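Tryptophanyl-tRNA synthetase (Thermus thermophilus, PDB 2EL7) probably catalyses the ATP-dependent attachment of tryptophan to tRNA(Trp), working as a homodimeric class I aminoacyl-tRNA synthetase. Local coordinates at residues 186-191 with 240-245; 212-217 with 273-278. All coordinates share one frame; numbering follows the deposited sequence.

Interaction 1 ties the loop before the KMSKS motif to helix 239-247, and interaction 2 packs helix 210-218 against helix 267-294; their centres lie about 11 Å apart. Leu-274 joins them: its CD1 lies 3.7 Å from Tyr-243 CB, while its CD2 lies 4.0 Å from Leu-240 CD1. A second bridge runs from Ile-190 CD1 to Lys-216 CD, 3.8 Å apart. Interaction 1 is the nearer to the predicted ATP site, since it contains Val-187 and the Tyr-243 side chain comes within about 4 Å of that of Met-196. For interaction 2, the side chains of Ile-217 and Met-196 are about 8 Å apart, which places it farther from the site.

Interaction 1 (186-191 with 240-245); sequences RVPGID and LFTYLS
Tyr-243 on helix 239-247 and Pro-188 in the loop 186-191 form the one hydrogen bond of this contact, phenol to backbone. Tyr-243 OH donates to Pro-188 O over 2.5 Å. The bond bends to 144° at the carbonyl oxygen, and the hydroxyl sits 28° off the plane of that carbonyl, so the approach is moderately bent. Seen from the ring, the acceptor sits at the edge, near the ring plane. The ring reaches the loop because its CG lies beside the backbone N and anti to the carbonyl carbon (chi1 -71°). A methyl group, Ile-190 CG2, lies near the phenol oxygen, 4.1 Å from Tyr-243 OH.

The remaining contacts are apolar. The proline ring lies alongside the phenol, the two side chains running opposite ways, with Pro-188 CG 3.9 Å from Tyr-243 CE2. That same CG meets Thr-242 CG2 tip to tip, also at 3.9 Å. Val-187 CG1 approaches Tyr-243 CE2 obliquely at 4.2 Å. Beyond the two segments, Ile-204 also touches the tyrosine side chain, and Tyr-246 touches both Val-187 and Pro-188.

Val-187, a predicted ATP-binding residue, is in addition backbone hydrogen-bonded to Met-196, so the loop of this contact is joined to the KMSKS motif through the backbone. A phenylalanine in place of Tyr-243 would probably keep much of the apolar packing but leave Pro-188 O without its phenol donor, and the loop less firmly held to the helix. One directional bond with apolar contacts around it thus holds the loop to the helix next to a predicted ATP-binding residue.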
loop_
_atom_site.group_PDB
_atom_site.type_symbol
_atom_site.label_atom_id
_atom_site.label_comp_id
_atom_site.label_asym_id
_atom_site.label_seq_id
_atom_site.Cartn_x
_atom_site.Cartn_y
_atom_site.Cartn_z
ATOM N N ARG A 186 24.162 15.355 22.399
ATOM C CA ARG A 186 23.273 16.159 21.574
ATOM C C ARG A 186 24.233 17.207 20.999
ATOM O O ARG A 186 24.539 18.219 21.640
ATOM C CB ARG A 186 22.160 16.793 22.427
ATOM C CG ARG A 186 21.449 15.792 23.369
ATOM C CD ARG A 186 20.840 14.565 22.635
ATOM N NE ARG A 186 20.571 13.427 23.533
ATOM C CZ ARG A 186 19.681 13.427 24.529
ATOM N NH1 ARG A 186 19.525 12.344 25.283
ATOM N NH2 ARG A 186 18.940 14.503 24.772
ATOM N N VAL A 187 24.719 16.920 19.791
ATOM C CA VAL A 187 25.691 17.751 19.088
ATOM C C VAL A 187 25.219 19.093 18.527
ATOM O O VAL A 187 24.340 19.154 17.670
ATOM C CB VAL A 187 26.332 16.945 17.947
ATOM C CG1 VAL A 187 27.487 17.720 17.349
ATOM C CG2 VAL A 187 26.790 15.579 18.478
ATOM N N PRO A 188 25.816 20.195 19.008
ATOM C CA PRO A 188 25.498 21.564 18.586
ATOM C C PRO A 188 26.012 21.948 17.191
ATOM O O PRO A 188 27.087 21.516 16.777
ATOM C CB PRO A 188 26.127 22.412 19.687
ATOM C CG PRO A 188 27.276 21.576 20.142
ATOM C CD PRO A 188 26.671 20.202 20.204
ATOM N N GLY A 189 25.238 22.770 16.485
ATOM C CA GLY A 189 25.609 23.196 15.148
ATOM C C GLY A 189 26.744 24.201 15.104
ATOM O O GLY A 189 27.081 24.795 16.121
ATOM N N ILE A 190 27.326 24.406 13.926
ATOM C CA ILE A 190 28.454 25.331 13.784
ATOM C C ILE A 190 28.162 26.803 14.109
ATOM O O ILE A 190 29.069 27.564 14.437
ATOM C CB ILE A 190 29.072 25.240 12.368
ATOM C CG1 ILE A 190 28.096 25.779 11.322
ATOM C CG2 ILE A 190 29.439 23.793 12.060
ATOM C CD1 ILE A 190 28.626 25.662 9.889
ATOM N N ASP A 191 26.899 27.205 14.013
ATOM C CA ASP A 191 26.506 28.573 14.332
ATOM C C ASP A 191 26.328 28.627 15.838
ATOM O O ASP A 191 26.029 29.672 16.414
ATOM C CB ASP A 191 25.190 28.922 13.645
ATOM C CG ASP A 191 25.366 29.240 12.174
ATOM O OD1 ASP A 191 24.329 29.371 11.485
ATOM O OD2 ASP A 191 26.528 29.368 11.709
ATOM N N LEU A 240 33.346 25.194 20.767
ATOM C CA LEU A 240 34.731 24.856 20.480
ATOM C C LEU A 240 35.262 23.777 21.427
ATOM O O LEU A 240 35.946 22.844 20.986
ATOM C CB LEU A 240 35.605 26.102 20.586
ATOM C CG LEU A 240 37.057 25.938 20.143
ATOM C CD1 LEU A 240 37.131 25.868 18.628
ATOM C CD2 LEU A 240 37.867 27.117 20.647
ATOM N N PHE A 241 34.960 23.894 22.720
ATOM C CA PHE A 241 35.423 22.899 23.686
ATOM C C PHE A 241 34.473 21.726 23.798
ATOM O O PHE A 241 34.808 20.715 24.421
ATOM C CB PHE A 241 35.632 23.530 25.060
ATOM C CG PHE A 241 37.014 24.073 25.261
ATOM C CD1 PHE A 241 38.026 23.261 25.754
ATOM C CD2 PHE A 241 37.325 25.382 24.890
ATOM C CE1 PHE A 241 39.333 23.741 25.869
ATOM C CE2 PHE A 241 38.630 25.874 25.000
ATOM C CZ PHE A 241 39.633 25.053 25.488
ATOM N N THR A 242 33.287 21.861 23.204
ATOM C CA THR A 242 32.299 20.783 23.213
ATOM C C THR A 242 32.782 19.765 22.183
ATOM O O THR A 242 32.921 18.572 22.479
ATOM C CB THR A 242 30.902 21.304 22.823
ATOM O OG1 THR A 242 30.440 22.218 23.825
ATOM C CG2 THR A 242 29.912 20.162 22.703
ATOM N N TYR A 243 33.054 20.251 20.977
ATOM C CA TYR A 243 33.563 19.407 19.912
ATOM C C TYR A 243 34.863 18.805 20.391
ATOM O O TYR A 243 35.077 17.603 20.263
ATOM C CB TYR A 243 33.847 20.217 18.658
ATOM C CG TYR A 243 32.633 20.719 17.918
ATOM C CD1 TYR A 243 32.781 21.446 16.741
ATOM C CD2 TYR A 243 31.337 20.460 18.373
ATOM C CE1 TYR A 243 31.678 21.912 16.027
ATOM C CE2 TYR A 243 30.217 20.923 17.657
ATOM C CZ TYR A 243 30.404 21.652 16.487
ATOM O OH TYR A 243 29.333 22.177 15.791
ATOM N N LEU A 244 35.739 19.637 20.948
ATOM C CA LEU A 244 37.030 19.146 21.430
ATOM C C LEU A 244 36.841 17.923 22.323
ATOM O O LEU A 244 37.608 16.963 22.256
ATOM C CB LEU A 244 37.768 20.242 22.207
ATOM C CG LEU A 244 39.173 19.895 22.722
ATOM C CD1 LEU A 244 40.130 19.796 21.553
ATOM C CD2 LEU A 244 39.648 20.956 23.701
ATOM N N SER A 245 35.805 17.965 23.152
ATOM C CA SER A 245 35.495 16.879 24.085
ATOM C C SER A 245 35.153 15.575 23.368
ATOM O O SER A 245 35.516 14.478 23.814
ATOM C CB SER A 245 34.321 17.301 24.964
ATOM O OG SER A 245 34.566 18.596 25.486
#

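Interaction 2 (212-217 with 273-278); sequences SIWQKI and ILFDHL
Trp-214 and Phe-275 lie at the middle of a near-antiparallel helix pair, in which helix 210-218, following the KMSKS loop of this class I synthetase, packs on the long helix 267-294. The axes of the two short segments approach to 10.3 Å with 147° between their directions, and no hydrogen bond crosses between them.

The CB of Phe-275 is directed toward helix 210-218, and CG continues anti to the backbone N (chi1 179°). Starting at the root, its CB rests 3.8 Å from Trp-214 CZ3. One step on, CG meets Trp-214 CE3 at 3.7 Å, and CD1 touches that same indole carbon. Farther out, CE1 reaches back to Trp-214 CB at 3.9 Å, and Ile-213 CG2 comes to the ring edge near CE1. Trp-214 CD2 lies over one face of the phenyl ring, with the planes inclined at 54°, an oblique pairing, neither stacked nor edge-to-face, with the side chains set roughly perpendicular in their run.

Branched side chains continue the interface along the helices. Leu-278 CD2 lies 3.7 Å from Ile-213 CG2. Ile-213 also packs on Leu-282 and Arg-286 of the long helix, and Leu-278 further touches Phe-247 of helix 239-247. One turn away, Leu-274 CD2 fits against both branches of Ile-217, 3.6 Å from CG2 and 3.9 Å from CD1.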
loop_
_atom_site.group_PDB
_atom_site.type_symbol
_atom_site.label_atom_id
_atom_site.label_comp_id
_atom_site.label_asym_id
_atom_site.label_seq_id
_atom_site.Cartn_x
_atom_site.Cartn_y
_atom_site.Cartn_z
ATOM N N SER A 212 37.135 22.541 3.967
ATOM C CA SER A 212 35.847 23.085 4.353
ATOM C C SER A 212 35.571 22.895 5.833
ATOM O O SER A 212 34.989 23.768 6.472
ATOM C CB SER A 212 34.728 22.454 3.530
ATOM O OG SER A 212 33.493 23.033 3.893
ATOM N N ILE A 213 35.974 21.756 6.381
ATOM C CA ILE A 213 35.771 21.522 7.806
ATOM C C ILE A 213 36.645 22.513 8.570
ATOM O O ILE A 213 36.275 22.995 9.643
ATOM C CB ILE A 213 36.168 20.082 8.197
ATOM C CG1 ILE A 213 35.065 19.104 7.764
ATOM C CG2 ILE A 213 36.427 19.998 9.694
ATOM C CD1 ILE A 213 35.515 17.643 7.732
ATOM N N TRP A 214 37.808 22.817 7.998
ATOM C CA TRP A 214 38.737 23.747 8.626
ATOM C C TRP A 214 38.089 25.114 8.786
ATOM O O TRP A 214 38.014 25.649 9.900
ATOM C CB TRP A 214 40.012 23.882 7.784
ATOM C CG TRP A 214 41.051 24.839 8.346
ATOM C CD1 TRP A 214 41.833 25.710 7.632
ATOM C CD2 TRP A 214 41.436 24.994 9.721
ATOM N NE1 TRP A 214 42.673 26.397 8.476
ATOM C CE2 TRP A 214 42.454 25.978 9.762
ATOM C CE3 TRP A 214 41.022 24.398 10.921
ATOM C CZ2 TRP A 214 43.066 26.380 10.961
ATOM C CZ3 TRP A 214 41.629 24.797 12.116
ATOM C CH2 TRP A 214 42.641 25.780 12.125
ATOM N N GLN A 215 37.609 25.667 7.675
ATOM C CA GLN A 215 36.988 26.980 7.710
ATOM C C GLN A 215 35.882 27.062 8.756
ATOM O O GLN A 215 35.721 28.094 9.400
ATOM C CB GLN A 215 36.449 27.370 6.324
ATOM C CG GLN A 215 37.529 27.667 5.294
ATOM C CD GLN A 215 38.480 28.781 5.740
ATOM O OE1 GLN A 215 38.052 29.909 6.034
ATOM N NE2 GLN A 215 39.773 28.472 5.792
ATOM N N LYS A 216 35.127 25.979 8.937
ATOM C CA LYS A 216 34.049 25.980 9.925
ATOM C C LYS A 216 34.572 26.032 11.363
ATOM O O LYS A 216 33.982 26.684 12.221
ATOM C CB LYS A 216 33.142 24.765 9.722
ATOM C CG LYS A 216 32.260 24.888 8.490
ATOM C CD LYS A 216 31.396 23.666 8.313
ATOM C CE LYS A 216 30.547 23.743 7.058
ATOM N NZ LYS A 216 29.789 22.468 6.846
ATOM N N ILE A 217 35.681 25.349 11.629
ATOM C CA ILE A 217 36.268 25.362 12.970
ATOM C C ILE A 217 36.819 26.772 13.185
ATOM O O ILE A 217 36.690 27.371 14.253
ATOM C CB ILE A 217 37.446 24.358 13.077
ATOM C CG1 ILE A 217 36.987 22.965 12.640
ATOM C CG2 ILE A 217 37.974 24.317 14.498
ATOM C CD1 ILE A 217 35.827 22.463 13.413
ATOM N N ILE A 273 44.065 22.045 17.497
ATOM C CA ILE A 273 44.102 20.791 18.250
ATOM C C ILE A 273 42.793 20.069 17.932
ATOM O O ILE A 273 42.779 18.849 17.750
ATOM C CB ILE A 273 44.157 20.990 19.770
ATOM C CG1 ILE A 273 45.405 21.776 20.179
ATOM C CG2 ILE A 273 44.144 19.630 20.449
ATOM C CD1 ILE A 273 46.659 20.935 20.310
ATOM N N LEU A 274 41.699 20.833 17.875
ATOM C CA LEU A 274 40.388 20.277 17.555
ATOM C C LEU A 274 40.391 19.669 16.143
ATOM O O LEU A 274 40.000 18.524 15.946
ATOM C CB LEU A 274 39.316 21.362 17.629
ATOM C CG LEU A 274 37.950 20.946 17.062
ATOM C CD1 LEU A 274 37.400 19.726 17.834
ATOM C CD2 LEU A 274 36.994 22.118 17.139
ATOM N N PHE A 275 40.839 20.456 15.171
ATOM C CA PHE A 275 40.912 20.022 13.791
ATOM C C PHE A 275 41.720 18.730 13.651
ATOM O O PHE A 275 41.195 17.712 13.188
ATOM C CB PHE A 275 41.540 21.127 12.943
ATOM C CG PHE A 275 41.677 20.779 11.491
ATOM C CD1 PHE A 275 40.560 20.705 10.670
ATOM C CD2 PHE A 275 42.927 20.521 10.943
ATOM C CE1 PHE A 275 40.686 20.378 9.324
ATOM C CE2 PHE A 275 43.067 20.192 9.589
ATOM C CZ PHE A 275 41.938 20.120 8.781
ATOM N N ASP A 276 42.988 18.754 14.056
ATOM C CA ASP A 276 43.820 17.556 13.946
ATOM C C ASP A 276 43.148 16.313 14.530
ATOM O O ASP A 276 43.181 15.229 13.922
ATOM C CB ASP A 276 45.185 17.752 14.634
ATOM C CG ASP A 276 46.001 18.853 13.998
ATOM O OD1 ASP A 276 45.905 18.995 12.755
ATOM O OD2 ASP A 276 46.738 19.565 14.732
ATOM N N HIS A 277 42.561 16.472 15.715
ATOM C CA HIS A 277 41.897 15.362 16.389
ATOM C C HIS A 277 40.626 14.970 15.654
ATOM O O HIS A 277 40.276 13.794 15.591
ATOM C CB HIS A 277 41.604 15.734 17.848
ATOM C CG HIS A 277 42.782 15.550 18.756
ATOM N ND1 HIS A 277 42.960 14.419 19.527
ATOM C CD2 HIS A 277 43.879 16.318 18.961
ATOM C CE1 HIS A 277 44.115 14.501 20.166
ATOM N NE2 HIS A 277 44.691 15.642 19.839
ATOM N N LEU A 278 39.952 15.954 15.072
ATOM C CA LEU A 278 38.739 15.668 14.342
ATOM C C LEU A 278 39.067 14.858 13.092
ATOM O O LEU A 278 38.464 13.818 12.878
ATOM C CB LEU A 278 38.016 16.962 13.979
ATOM C CG LEU A 278 36.795 16.743 13.096
ATOM C CD1 LEU A 278 35.851 15.768 13.786
ATOM C CD2 LEU A 278 36.120 18.074 12.809
#